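Local coordinates for protein beta-galactosidase (Trichoderma reesei, PDB 3OG2) that probably hydrolyses terminal non-reducing beta-D-galactose residues of beta-D-galactosides, as a glycosylated member of glycoside hydrolase family 35, at residues Phe50-Tyr58 with Pro942-Tyr950; Trp79-Phe89 with Ala149-Ile160. All blocks are in the same frame, centred on the assembly; numbering follows the deposited sequence. Where two conformers were deposited one is given.

From the N terminus the chain runs through strand 38-47 of the TIM barrel into the loop 50-58, which is one side of contact 1 and leads to helix 58-66. After strand 72-76 it reaches 79-89, and sixty residues after Phe89 the segment 149-160 of helix 144-163 closes the short loop of contact 2 within the catalytic domain. Contact 1 closes only when 942-950 arrives, 884 residues after Tyr58, so contact 2 is nested inside its loop. The long closure joins the barrel to the all-beta domain that contains strand 940-943. The two contacts have centres about 24 Å apart and meet where Phe50 CB packs on Leu81 CD1, 3.6 Å away.

Contact 1 of 2, residues Phe50-Tyr58 with Pro942-Tyr950; sequences FRLPVPSLY and PVPEGILDY
An apolar seam between the TIM barrel and the all-beta domain that contains strand 940-943 is made here by two turns, with Val54 set against Pro944 and Ile947. Pro53 is the centre of an inverse gamma turn, and the ring built into its backbone suits so tight a bend. Just after it, Val54 spreads its two branches over the turn 944-947. CG1 lies anti to the backbone N (chi1 180°) and rests 3.9 Å from Gly946 CA, while CG2 meets Ile947 CG1 at 3.8 Å and Pro944 CG at 3.9 Å. Gly946, lacking a side chain, lets Val54 CG1 come right up to its CA and can adopt the positive phi of 113°. The Ile947 and Pro53 side chains cross at about a right angle, Ile947 CD1 lying 4.1 Å from Pro53 CG. Leu57 reaches over from the far end of the loop, its CD1 4.1 Å from Pro944 CB and 3.4 Å from Glu945 O. The contact is apolar packing, and that carbonyl oxygen and Pro53 O are buried in it without a polar partner. Glu945 turns its carboxylate to a salt bridge with Arg985, and Tyr928 of strand 926-932 packs on Pro53, Pro944 and Ile947. The loop after barrel strand 38-47 thus packs on the turn that follows strand 940-943, a contact between two domains of the family 35 chain.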
loop_
_atom_site.group_PDB
_atom_site.type_symbol
_atom_site.label_atom_id
_atom_site.label_comp_id
_atom_site.label_asym_id
_atom_site.label_seq_id
_atom_site.Cartn_x
_atom_site.Cartn_y
_atom_site.Cartn_z
ATOM N N PHE A 50 -4.376 -2.693 8.429
ATOM C CA PHE A 50 -5.296 -3.815 8.280
ATOM C C PHE A 50 -5.011 -4.693 7.081
ATOM O O PHE A 50 -5.630 -5.764 6.985
ATOM C CB PHE A 50 -6.743 -3.254 8.227
ATOM C CG PHE A 50 -6.938 -2.209 7.147
ATOM C CD1 PHE A 50 -7.230 -2.596 5.841
ATOM C CD2 PHE A 50 -6.830 -0.845 7.476
ATOM C CE1 PHE A 50 -7.391 -1.662 4.816
ATOM C CE2 PHE A 50 -6.968 0.070 6.435
ATOM C CZ PHE A 50 -7.229 -0.311 5.127
ATOM N N ARG A 51 -4.108 -4.279 6.198
ATOM C CA ARG A 51 -3.724 -5.112 5.041
ATOM C C ARG A 51 -2.498 -5.993 5.329
ATOM O O ARG A 51 -2.057 -6.731 4.451
ATOM C CB ARG A 51 -3.460 -4.222 3.842
ATOM C CG ARG A 51 -4.830 -3.861 3.184
ATOM C CD ARG A 51 -4.688 -2.786 2.126
ATOM N NE ARG A 51 -5.775 -2.851 1.133
ATOM C CZ ARG A 51 -6.416 -1.812 0.630
ATOM N NH1 ARG A 51 -6.243 -0.556 1.038
ATOM N NH2 ARG A 51 -7.299 -2.106 -0.319
ATOM N N LEU A 52 -2.028 -6.001 6.585
ATOM C CA LEU A 52 -0.908 -6.841 7.019
ATOM C C LEU A 52 -1.217 -7.275 8.449
ATOM O O LEU A 52 -0.786 -6.592 9.400
ATOM C CB LEU A 52 0.436 -6.084 6.922
ATOM C CG LEU A 52 1.648 -6.923 7.359
ATOM C CD1 LEU A 52 1.789 -8.195 6.575
ATOM C CD2 LEU A 52 2.912 -6.073 7.218
ATOM N N PRO A 53 -1.996 -8.337 8.619
ATOM C CA PRO A 53 -2.468 -8.734 9.964
ATOM C C PRO A 53 -1.428 -9.555 10.694
ATOM O O PRO A 53 -1.738 -10.619 11.272
ATOM C CB PRO A 53 -3.728 -9.537 9.629
ATOM C CG PRO A 53 -3.372 -10.228 8.317
ATOM C CD PRO A 53 -2.567 -9.168 7.555
ATOM N N VAL A 54 -0.206 -9.040 10.707
ATOM C CA VAL A 54 0.917 -9.717 11.413
ATOM C C VAL A 54 1.628 -8.624 12.181
ATOM O O VAL A 54 2.489 -7.906 11.618
ATOM C CB VAL A 54 1.885 -10.373 10.452
ATOM C CG1 VAL A 54 3.045 -11.058 11.214
ATOM C CG2 VAL A 54 1.181 -11.419 9.573
ATOM N N PRO A 55 1.257 -8.438 13.438
ATOM C CA PRO A 55 1.769 -7.303 14.197
ATOM C C PRO A 55 3.284 -7.201 14.223
ATOM O O PRO A 55 3.825 -6.066 14.165
ATOM C CB PRO A 55 1.218 -7.553 15.613
ATOM C CG PRO A 55 -0.008 -8.363 15.420
ATOM C CD PRO A 55 0.210 -9.188 14.173
ATOM N N SER A 56 3.955 -8.350 14.297
ATOM C CA SER A 56 5.434 -8.278 14.383
ATOM C C SER A 56 6.128 -7.958 13.064
ATOM O O SER A 56 7.365 -7.796 13.037
ATOM C CB SER A 56 5.962 -9.587 15.019
ATOM O OG SER A 56 5.524 -10.675 14.218
ATOM N N LEU A 57 5.371 -7.821 11.951
ATOM C CA LEU A 57 5.975 -7.373 10.698
ATOM C C LEU A 57 5.823 -5.879 10.457
ATOM O O LEU A 57 6.445 -5.374 9.518
ATOM C CB LEU A 57 5.334 -8.136 9.511
ATOM C CG LEU A 57 5.941 -9.543 9.349
ATOM C CD1 LEU A 57 5.154 -10.268 8.254
ATOM C CD2 LEU A 57 7.434 -9.484 9.007
ATOM N N TYR A 58 5.059 -5.148 11.274
ATOM C CA TYR A 58 5.047 -3.701 11.018
ATOM C C TYR A 58 6.419 -3.093 11.108
ATOM O O TYR A 58 6.764 -2.225 10.287
ATOM C CB TYR A 58 4.113 -3.013 12.015
ATOM C CG TYR A 58 2.652 -3.388 11.855
ATOM C CD1 TYR A 58 2.096 -3.537 10.576
ATOM C CD2 TYR A 58 1.869 -3.586 12.988
ATOM C CE1 TYR A 58 0.744 -3.895 10.439
ATOM C CE2 TYR A 58 0.506 -3.932 12.857
ATOM C CZ TYR A 58 -0.024 -4.079 11.588
ATOM O OH TYR A 58 -1.379 -4.409 11.429
ATOM N N PRO A 942 0.549 -14.535 -2.335
ATOM C CA PRO A 942 1.544 -14.528 -1.232
ATOM C C PRO A 942 0.806 -14.568 0.091
ATOM O O PRO A 942 -0.317 -14.008 0.233
ATOM C CB PRO A 942 2.227 -13.167 -1.370
ATOM C CG PRO A 942 1.234 -12.321 -2.090
ATOM C CD PRO A 942 0.493 -13.241 -3.025
ATOM N N VAL A 943 1.396 -15.208 1.080
ATOM C CA VAL A 943 0.856 -15.296 2.440
ATOM C C VAL A 943 1.999 -15.009 3.373
ATOM O O VAL A 943 2.998 -15.699 3.239
ATOM C CB VAL A 943 0.187 -16.647 2.722
ATOM C CG1 VAL A 943 -0.381 -16.627 4.133
ATOM C CG2 VAL A 943 -0.892 -16.906 1.657
ATOM N N PRO A 944 1.909 -14.037 4.271
ATOM C CA PRO A 944 3.093 -13.707 5.070
ATOM C C PRO A 944 3.422 -14.711 6.165
ATOM O O PRO A 944 2.562 -15.313 6.772
ATOM C CB PRO A 944 2.690 -12.400 5.758
ATOM C CG PRO A 944 1.195 -12.455 5.808
ATOM C CD PRO A 944 0.736 -13.203 4.582
ATOM N N GLU A 945 4.754 -14.843 6.420
ATOM C CA GLU A 945 5.193 -15.426 7.669
ATOM C C GLU A 945 4.474 -14.748 8.821
ATOM O O GLU A 945 4.301 -13.529 8.777
ATOM C CB GLU A 945 6.723 -15.226 7.793
ATOM C CG GLU A 945 7.319 -15.966 8.987
ATOM C CD GLU A 945 8.808 -15.746 9.067
ATOM O OE1 GLU A 945 9.447 -15.438 8.023
ATOM O OE2 GLU A 945 9.367 -15.894 10.175
ATOM N N GLY A 946 4.017 -15.510 9.815
ATOM C CA GLY A 946 3.175 -14.903 10.861
ATOM C C GLY A 946 1.806 -15.494 10.705
ATOM O O GLY A 946 1.233 -16.093 11.631
ATOM N N ILE A 947 1.219 -15.390 9.523
ATOM C CA ILE A 947 0.018 -16.130 9.168
ATOM C C ILE A 947 0.437 -17.607 8.915
ATOM O O ILE A 947 -0.193 -18.486 9.497
ATOM C CB ILE A 947 -0.721 -15.528 7.972
ATOM C CG1 ILE A 947 -1.224 -14.103 8.259
ATOM C CG2 ILE A 947 -1.891 -16.438 7.588
ATOM C CD1 ILE A 947 -2.195 -13.984 9.436
ATOM N N LEU A 948 1.482 -17.785 8.122
ATOM C CA LEU A 948 2.109 -19.115 8.092
ATOM C C LEU A 948 3.074 -19.316 9.249
ATOM O O LEU A 948 3.800 -18.372 9.625
ATOM C CB LEU A 948 2.916 -19.227 6.803
ATOM C CG LEU A 948 2.120 -19.537 5.543
ATOM C CD1 LEU A 948 2.934 -19.251 4.294
ATOM C CD2 LEU A 948 1.661 -21.015 5.524
ATOM N N ASP A 949 3.164 -20.513 9.802
ATOM C CA ASP A 949 4.096 -20.928 10.814
ATOM C C ASP A 949 5.224 -21.655 10.096
ATOM O O ASP A 949 5.029 -22.749 9.538
ATOM C CB ASP A 949 3.371 -21.815 11.845
ATOM C CG ASP A 949 4.281 -22.233 12.985
ATOM O OD1 ASP A 949 5.517 -22.074 12.884
ATOM O OD2 ASP A 949 3.782 -22.794 14.008
ATOM N N TYR A 950 6.408 -21.061 10.048
ATOM C CA TYR A 950 7.528 -21.619 9.318
ATOM C C TYR A 950 8.217 -22.733 10.076
ATOM O O TYR A 950 9.148 -23.358 9.567
ATOM C CB TYR A 950 8.573 -20.511 8.999
ATOM C CG TYR A 950 8.180 -19.692 7.784
ATOM C CD1 TYR A 950 6.856 -19.405 7.437
ATOM C CD2 TYR A 950 9.184 -19.158 6.980
ATOM C CE1 TYR A 950 6.575 -18.630 6.310
ATOM C CE2 TYR A 950 8.923 -18.403 5.851
ATOM C CZ TYR A 950 7.596 -18.148 5.537
ATOM O OH TYR A 950 7.350 -17.394 4.428
#

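Contact 2 of 2, residues Trp79-Phe89 with Ala149-Ile160; sequences WALLEGKPGRF and ATDNYVAHIASI
Trp79 and Tyr153 both hold CG anti to the backbone N (chi1 175° and 167°), which brings their flat groups together in an offset stack, the five-membered ring of Trp79 and the ring of Tyr153 having centroids 4.1 Å apart. Each also lays its CB over the other's face, and Ile157 CG2 covers the opposite face of Tyr153. At the indole edge Ala149 O comes 3.3 Å from Trp79 CZ2. The indole N-H is used in its own plane: Trp79 NE1 donates to the anti lone pair of Glu83 OE1 at 2.8 Å. Glutamate suits this place because its second oxygen, OE2, takes two more bonds from opposite faces of the carboxylate plane. Asn152 ND2 donates at 3.1 Å, almost straight (175°), and Gly87 N donates at 2.8 Å from the type II turn 85-88, where glycine accommodates the positive phi. The carboxylate thus ties the segment after barrel strand 72-76 to helix 144-163 on the TIM-barrel periphery. A water also bridges Gly87 O, Phe89 N and Asn152 ND2. Further along the helix, His156 CB stands over the centre of the Phe89 ring, 3.3 Å from its centroid, while His156 ND1 donates to Asn152 O and so fixes the imidazole's rotation. Ile160 CD1 meets Phe89 CE2 at 3.8 Å. Tyr153 OH bonds Pro115 O, and its side chain lies about 6 Å from that of Ile119, a galactose-binding residue.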
loop_
_atom_site.group_PDB
_atom_site.type_symbol
_atom_site.label_atom_id
_atom_site.label_comp_id
_atom_site.label_asym_id
_atom_site.label_seq_id
_atom_site.Cartn_x
_atom_site.Cartn_y
_atom_site.Cartn_z
ATOM N N TRP A 79 -13.123 1.198 9.053
ATOM C CA TRP A 79 -14.236 1.101 10.011
ATOM C C TRP A 79 -14.925 -0.255 9.884
ATOM O O TRP A 79 -15.304 -0.852 10.912
ATOM C CB TRP A 79 -15.181 2.282 9.681
ATOM C CG TRP A 79 -16.458 2.354 10.445
ATOM C CD1 TRP A 79 -16.872 1.680 11.594
ATOM C CD2 TRP A 79 -17.559 3.212 10.088
ATOM N NE1 TRP A 79 -18.135 2.075 11.936
ATOM C CE2 TRP A 79 -18.586 3.012 11.034
ATOM C CE3 TRP A 79 -17.766 4.121 9.057
ATOM C CZ2 TRP A 79 -19.794 3.690 10.976
ATOM C CZ3 TRP A 79 -18.957 4.801 8.984
ATOM C CH2 TRP A 79 -19.960 4.574 9.944
ATOM N N ALA A 80 -15.126 -0.751 8.678
ATOM C CA ALA A 80 -15.884 -1.992 8.453
ATOM C C ALA A 80 -15.260 -3.171 9.219
ATOM O O ALA A 80 -15.980 -4.116 9.539
ATOM C CB ALA A 80 -15.926 -2.328 6.963
ATOM N N LEU A 81 -13.941 -3.120 9.500
ATOM C CA LEU A 81 -13.324 -4.225 10.287
ATOM C C LEU A 81 -13.473 -4.052 11.782
ATOM O O LEU A 81 -13.329 -5.061 12.489
ATOM C CB LEU A 81 -11.828 -4.303 9.913
ATOM C CG LEU A 81 -11.585 -4.782 8.451
ATOM C CD1 LEU A 81 -10.100 -4.596 8.132
ATOM C CD2 LEU A 81 -12.011 -6.222 8.296
ATOM N N LEU A 82 -13.706 -2.796 12.225
ATOM C CA LEU A 82 -13.702 -2.522 13.668
ATOM C C LEU A 82 -15.070 -2.365 14.251
ATOM O O LEU A 82 -15.199 -2.347 15.488
ATOM C CB LEU A 82 -12.907 -1.224 13.916
ATOM C CG LEU A 82 -11.500 -1.238 13.325
ATOM C CD1 LEU A 82 -10.725 -0.033 13.860
ATOM C CD2 LEU A 82 -10.731 -2.514 13.662
ATOM N N GLU A 83 -16.117 -2.228 13.447
ATOM C CA GLU A 83 -17.476 -2.138 13.988
ATOM C C GLU A 83 -18.404 -2.960 13.104
ATOM O O GLU A 83 -19.418 -2.481 12.594
ATOM C CB GLU A 83 -17.940 -0.679 14.159
ATOM C CG GLU A 83 -19.102 -0.588 15.153
ATOM C CD GLU A 83 -19.744 0.777 15.226
ATOM O OE1 GLU A 83 -19.446 1.643 14.422
ATOM O OE2 GLU A 83 -20.603 0.969 16.129
ATOM N N GLY A 84 -18.006 -4.239 12.928
ATOM C CA GLY A 84 -18.840 -5.121 12.101
ATOM C C GLY A 84 -20.235 -5.287 12.660
ATOM O O GLY A 84 -21.183 -5.470 11.897
ATOM N N LYS A 85 -20.405 -5.244 13.985
ATOM C CA LYS A 85 -21.723 -5.194 14.601
ATOM C C LYS A 85 -22.023 -3.781 15.071
ATOM O O LYS A 85 -21.182 -3.233 15.819
ATOM C CB LYS A 85 -21.806 -6.123 15.816
ATOM C CG LYS A 85 -23.177 -6.074 16.412
ATOM C CD LYS A 85 -23.842 -7.271 16.842
ATOM C CE LYS A 85 -25.212 -7.032 17.538
ATOM N NZ LYS A 85 -25.303 -7.991 18.678
ATOM N N PRO A 86 -23.086 -3.174 14.626
ATOM C CA PRO A 86 -23.334 -1.795 14.995
ATOM C C PRO A 86 -23.367 -1.657 16.513
ATOM O O PRO A 86 -24.043 -2.450 17.200
ATOM C CB PRO A 86 -24.699 -1.462 14.415
ATOM C CG PRO A 86 -25.061 -2.619 13.547
ATOM C CD PRO A 86 -24.112 -3.740 13.761
ATOM N N GLY A 87 -22.643 -0.679 17.053
ATOM C CA GLY A 87 -22.607 -0.449 18.475
ATOM C C GLY A 87 -21.513 -1.203 19.187
ATOM O O GLY A 87 -21.338 -1.012 20.408
ATOM N N ARG A 88 -20.768 -2.046 18.496
ATOM C CA ARG A 88 -19.713 -2.844 19.169
ATOM C C ARG A 88 -18.387 -2.616 18.500
ATOM O O ARG A 88 -17.969 -3.287 17.576
ATOM C CB ARG A 88 -20.052 -4.330 19.174
ATOM C CG ARG A 88 -19.124 -5.145 20.049
ATOM C CD ARG A 88 -19.037 -4.710 21.495
ATOM N NE ARG A 88 -18.325 -5.727 22.272
ATOM C CZ ARG A 88 -17.058 -5.770 22.644
ATOM N NH1 ARG A 88 -16.259 -4.760 22.289
ATOM N NH2 ARG A 88 -16.599 -6.797 23.358
ATOM N N PHE A 89 -17.681 -1.560 18.930
ATOM C CA PHE A 89 -16.373 -1.285 18.377
ATOM C C PHE A 89 -15.418 -2.308 18.966
ATOM O O PHE A 89 -15.394 -2.514 20.192
ATOM C CB PHE A 89 -15.969 0.114 18.827
ATOM C CG PHE A 89 -14.551 0.499 18.380
ATOM C CD1 PHE A 89 -14.370 1.092 17.111
ATOM C CD2 PHE A 89 -13.465 0.282 19.219
ATOM C CE1 PHE A 89 -13.099 1.440 16.675
ATOM C CE2 PHE A 89 -12.196 0.626 18.775
ATOM C CZ PHE A 89 -12.032 1.219 17.524
ATOM N N ALA A 149 -24.662 7.393 12.947
ATOM C CA ALA A 149 -24.100 6.055 12.709
ATOM C C ALA A 149 -22.572 6.057 12.806
ATOM O O ALA A 149 -22.013 5.003 13.104
ATOM C CB ALA A 149 -24.521 5.519 11.348
ATOM N N THR A 150 -21.918 7.207 12.580
ATOM C CA THR A 150 -20.440 7.276 12.624
ATOM C C THR A 150 -19.892 7.592 14.012
ATOM O O THR A 150 -18.675 7.493 14.248
ATOM C CB THR A 150 -19.884 8.341 11.666
ATOM O OG1 THR A 150 -20.190 9.660 12.147
ATOM C CG2 THR A 150 -20.364 8.183 10.239
ATOM N N ASP A 151 -20.769 8.026 14.924
ATOM C CA ASP A 151 -20.269 8.616 16.169
ATOM C C ASP A 151 -19.494 7.624 17.013
ATOM O O ASP A 151 -18.440 7.977 17.581
ATOM C CB ASP A 151 -21.422 9.124 17.053
ATOM C CG ASP A 151 -22.011 10.438 16.551
ATOM O OD1 ASP A 151 -21.316 11.229 15.876
ATOM O OD2 ASP A 151 -23.179 10.709 16.920
ATOM N N ASN A 152 -19.976 6.414 17.192
ATOM C CA ASN A 152 -19.303 5.458 18.064
ATOM C C ASN A 152 -17.930 5.129 17.490
ATOM O O ASN A 152 -16.944 5.078 18.255
ATOM C CB ASN A 152 -20.179 4.190 18.169
ATOM C CG ASN A 152 -19.617 3.224 19.201
ATOM O OD1 ASN A 152 -19.253 3.587 20.318
ATOM N ND2 ASN A 152 -19.566 1.938 18.843
ATOM N N TYR A 153 -17.822 4.903 16.201
ATOM C CA TYR A 153 -16.528 4.578 15.605
ATOM C C TYR A 153 -15.590 5.738 15.783
ATOM O O TYR A 153 -14.434 5.544 16.212
ATOM C CB TYR A 153 -16.745 4.282 14.085
ATOM C CG TYR A 153 -15.428 4.262 13.357
ATOM C CD1 TYR A 153 -14.497 3.208 13.548
ATOM C CD2 TYR A 153 -15.087 5.278 12.467
ATOM C CE1 TYR A 153 -13.262 3.236 12.842
ATOM C CE2 TYR A 153 -13.898 5.303 11.798
ATOM C CZ TYR A 153 -12.987 4.279 11.984
ATOM O OH TYR A 153 -11.798 4.294 11.305
ATOM N N VAL A 154 -16.009 6.966 15.481
ATOM C CA VAL A 154 -15.018 8.061 15.576
ATOM C C VAL A 154 -14.616 8.294 17.000
ATOM O O VAL A 154 -13.422 8.507 17.306
ATOM C CB VAL A 154 -15.503 9.354 14.887
ATOM C CG1 VAL A 154 -14.422 10.413 15.004
ATOM C CG2 VAL A 154 -15.867 9.032 13.416
ATOM N N ALA A 155 -15.566 8.219 17.949
ATOM C CA ALA A 155 -15.214 8.428 19.338
ATOM C C ALA A 155 -14.147 7.448 19.778
ATOM O O ALA A 155 -13.196 7.825 20.484
ATOM C CB ALA A 155 -16.468 8.314 20.204
ATOM N N HIS A 156 -14.293 6.184 19.376
ATOM C CA HIS A 156 -13.335 5.173 19.782
ATOM C C HIS A 156 -12.011 5.326 19.050
ATOM O O HIS A 156 -10.931 5.335 19.665
ATOM C CB HIS A 156 -13.887 3.742 19.501
ATOM C CG HIS A 156 -14.837 3.337 20.571
ATOM N ND1 HIS A 156 -16.190 3.663 20.605
ATOM C CD2 HIS A 156 -14.588 2.567 21.669
ATOM C CE1 HIS A 156 -16.725 3.125 21.717
ATOM N NE2 HIS A 156 -15.770 2.462 22.371
ATOM N N ILE A 157 -12.046 5.416 17.697
ATOM C CA ILE A 157 -10.763 5.405 16.974
ATOM C C ILE A 157 -10.012 6.710 17.183
ATOM O O ILE A 157 -8.771 6.708 17.280
ATOM C CB ILE A 157 -10.977 5.075 15.478
ATOM C CG1 ILE A 157 -9.667 4.580 14.844
ATOM C CG2 ILE A 157 -11.542 6.259 14.673
ATOM C CD1 ILE A 157 -9.203 3.227 15.342
ATOM N N ALA A 158 -10.703 7.853 17.265
ATOM C CA ALA A 158 -9.982 9.107 17.441
ATOM C C ALA A 158 -9.455 9.173 18.840
ATOM O O ALA A 158 -8.408 9.809 19.032
ATOM C CB ALA A 158 -10.853 10.296 17.057
ATOM N N SER A 159 -10.069 8.516 19.826
ATOM C CA SER A 159 -9.420 8.535 21.153
ATOM C C SER A 159 -8.203 7.618 21.185
ATOM O O SER A 159 -7.221 7.973 21.837
ATOM C CB SER A 159 -10.432 8.172 22.215
ATOM O OG SER A 159 -10.848 6.838 22.150
ATOM N N ILE A 160 -8.222 6.490 20.450
ATOM C CA ILE A 160 -7.025 5.656 20.313
ATOM C C ILE A 160 -5.915 6.448 19.655
ATOM O O ILE A 160 -4.771 6.459 20.113
ATOM C CB ILE A 160 -7.380 4.405 19.487
ATOM C CG1 ILE A 160 -8.179 3.396 20.344
ATOM C CG2 ILE A 160 -6.158 3.729 18.890
ATOM C CD1 ILE A 160 -8.905 2.336 19.561
HETATM O O HOH W 1 -20.049 4.214 14.780
HETATM O O HOH W 2 -18.724 0.051 21.107
#